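Local coordinates for protein carboxylesterase (EST-2) (PDB 5FRD) that probably hydrolyses carboxylic esters as an alpha/beta-hydrolase esterase, and carries a bound coenzyme A molecule near its active site, at residues 39-44 with 238-243. Residues are numbered along the deposited sequence; the frame is centred on the assembly and turned at random. Where two conformers were deposited one is given.
Sequences NQLTAI and FNEALE
Phe-238 meets Gln-40 obliquely: Phe-238 CD1 lies 3.6 Å from Gln-40 NE2, and the amide and ring planes stand 70° apart. Asn-239, next along, illustrates how one side-chain amide can join two helices: its ND2 donates to the backbone O of Asn-39 (3.1 Å) from above the carbonyl plane, while its OD1 accepts from Gln-40 NE2 (2.9 Å). The bend of Gln-40 at chi2 (66°) carries NE2 there, and the same nitrogen also bonds to Met-231 O. With an alanine in place of the asparagine, the Asn-39 carbonyl would probably lose this donor and the Gln-40 amide, though still bonded to Met-231 O, would be less firmly fixed in its rotation. In this alpha/beta-hydrolase fold the contact packs helix 235-249, which comes after strand 218-223 and the short helix 230-233, against helix 38-43 between strands 24-27 and 47-49, their local axes 54° apart. A turn after Phe-238, Leu-242 continues the interface with carbon alone, CD2 coming to 3.4 Å from Ile-44 CD1, a closeness made doubtful by a second Ile-44 conformer. Glu-243 runs antiparallel alongside Ile-44, Glu-243 OE1 lying 4.0 Å from Ile-44 CG1 as modelled; Glu-243 OE2 forms a salt bridge with Arg-22.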
# COMPACT_ATOMS: atom_id res chain seq x y z
N ASN A 39 -6.33 11.05 -3.75
CA ASN A 39 -7.79 11.09 -3.57
C ASN A 39 -8.25 10.80 -2.16
O ASN A 39 -9.30 11.27 -1.71
CB ASN A 39 -8.49 10.12 -4.53
CG ASN A 39 -8.20 10.42 -5.97
OD1 ASN A 39 -8.63 11.45 -6.50
ND2 ASN A 39 -7.45 9.55 -6.62
N GLN A 40 -7.43 10.06 -1.39
CA GLN A 40 -7.69 9.79 0.00
C GLN A 40 -7.19 10.93 0.90
O GLN A 40 -7.86 11.34 1.84
CB GLN A 40 -7.04 8.47 0.44
CG GLN A 40 -7.70 7.23 -0.14
CD GLN A 40 -7.56 7.12 -1.65
OE1 GLN A 40 -6.46 7.15 -2.18
NE2 GLN A 40 -8.72 6.95 -2.38
N LEU A 41 -6.02 11.46 0.56
CA LEU A 41 -5.43 12.52 1.36
C LEU A 41 -6.33 13.75 1.39
O LEU A 41 -6.47 14.36 2.44
CB LEU A 41 -4.05 12.89 0.86
CG LEU A 41 -2.99 11.82 1.11
CD1 LEU A 41 -1.81 12.05 0.20
CD2 LEU A 41 -2.57 11.84 2.58
N THR A 42 -6.93 14.08 0.26
CA THR A 42 -7.78 15.27 0.14
C THR A 42 -9.13 15.11 0.81
O THR A 42 -9.70 16.10 1.28
CB THR A 42 -7.95 15.72 -1.33
OG1 THR A 42 -8.53 14.63 -2.07
CG2 THR A 42 -6.67 16.17 -1.94
N ALA A 43 -9.64 13.89 0.89
CA ALA A 43 -10.97 13.64 1.44
C ALA A 43 -10.97 13.16 2.86
O ALA A 43 -11.77 13.61 3.66
CB ALA A 43 -11.73 12.65 0.55
N ILE A 44 -10.08 12.23 3.18
CA ILE A 44 -10.01 11.59 4.48
C ILE A 44 -8.95 12.24 5.35
O ILE A 44 -9.18 12.42 6.54
CB ILE A 44 -9.70 10.10 4.30
CG1 ILE A 44 -10.95 9.47 3.66
CG2 ILE A 44 -9.33 9.43 5.61
CD1 ILE A 44 -10.76 8.06 3.22
N PHE A 238 -14.02 3.76 -2.57
CA PHE A 238 -12.95 3.43 -1.65
C PHE A 238 -13.01 4.30 -0.42
O PHE A 238 -12.97 3.79 0.71
CB PHE A 238 -11.60 3.56 -2.37
CG PHE A 238 -10.41 3.16 -1.50
CD1 PHE A 238 -9.87 4.06 -0.62
CD2 PHE A 238 -9.85 1.90 -1.60
CE1 PHE A 238 -8.79 3.71 0.20
CE2 PHE A 238 -8.78 1.55 -0.81
CZ PHE A 238 -8.27 2.43 0.11
N ASN A 239 -13.16 5.61 -0.62
CA ASN A 239 -13.19 6.53 0.48
C ASN A 239 -14.38 6.30 1.38
O ASN A 239 -14.29 6.43 2.59
CB ASN A 239 -13.21 7.96 0.00
CG ASN A 239 -11.88 8.42 -0.58
OD1 ASN A 239 -10.89 7.68 -0.56
ND2 ASN A 239 -11.84 9.62 -1.12
N GLU A 240 -15.54 5.99 0.80
CA GLU A 240 -16.71 5.73 1.62
C GLU A 240 -16.50 4.53 2.55
O GLU A 240 -16.88 4.56 3.72
CB GLU A 240 -17.93 5.56 0.70
CG GLU A 240 -19.25 5.29 1.40
CD GLU A 240 -20.40 5.13 0.42
OE1 GLU A 240 -20.41 5.79 -0.65
OE2 GLU A 240 -21.31 4.32 0.73
N ALA A 241 -15.90 3.46 2.02
CA ALA A 241 -15.62 2.27 2.81
C ALA A 241 -14.62 2.59 3.92
O ALA A 241 -14.77 2.17 5.05
CB ALA A 241 -15.07 1.16 1.94
N LEU A 242 -13.57 3.31 3.56
CA LEU A 242 -12.54 3.67 4.55
C LEU A 242 -13.11 4.55 5.63
O LEU A 242 -12.84 4.30 6.80
CB LEU A 242 -11.34 4.29 3.85
CG LEU A 242 -10.16 4.73 4.75
CD1 LEU A 242 -9.67 3.59 5.60
CD2 LEU A 242 -9.03 5.26 3.88
N GLU A 243 -13.91 5.54 5.26
CA GLU A 243 -14.50 6.44 6.24
C GLU A 243 -15.43 5.72 7.22
O GLU A 243 -15.40 6.00 8.44
CB GLU A 243 -15.21 7.61 5.57
CG GLU A 243 -15.71 8.67 6.55
CD GLU A 243 -14.59 9.36 7.34
OE1 GLU A 243 -13.46 9.55 6.82
OE2 GLU A 243 -14.83 9.72 8.50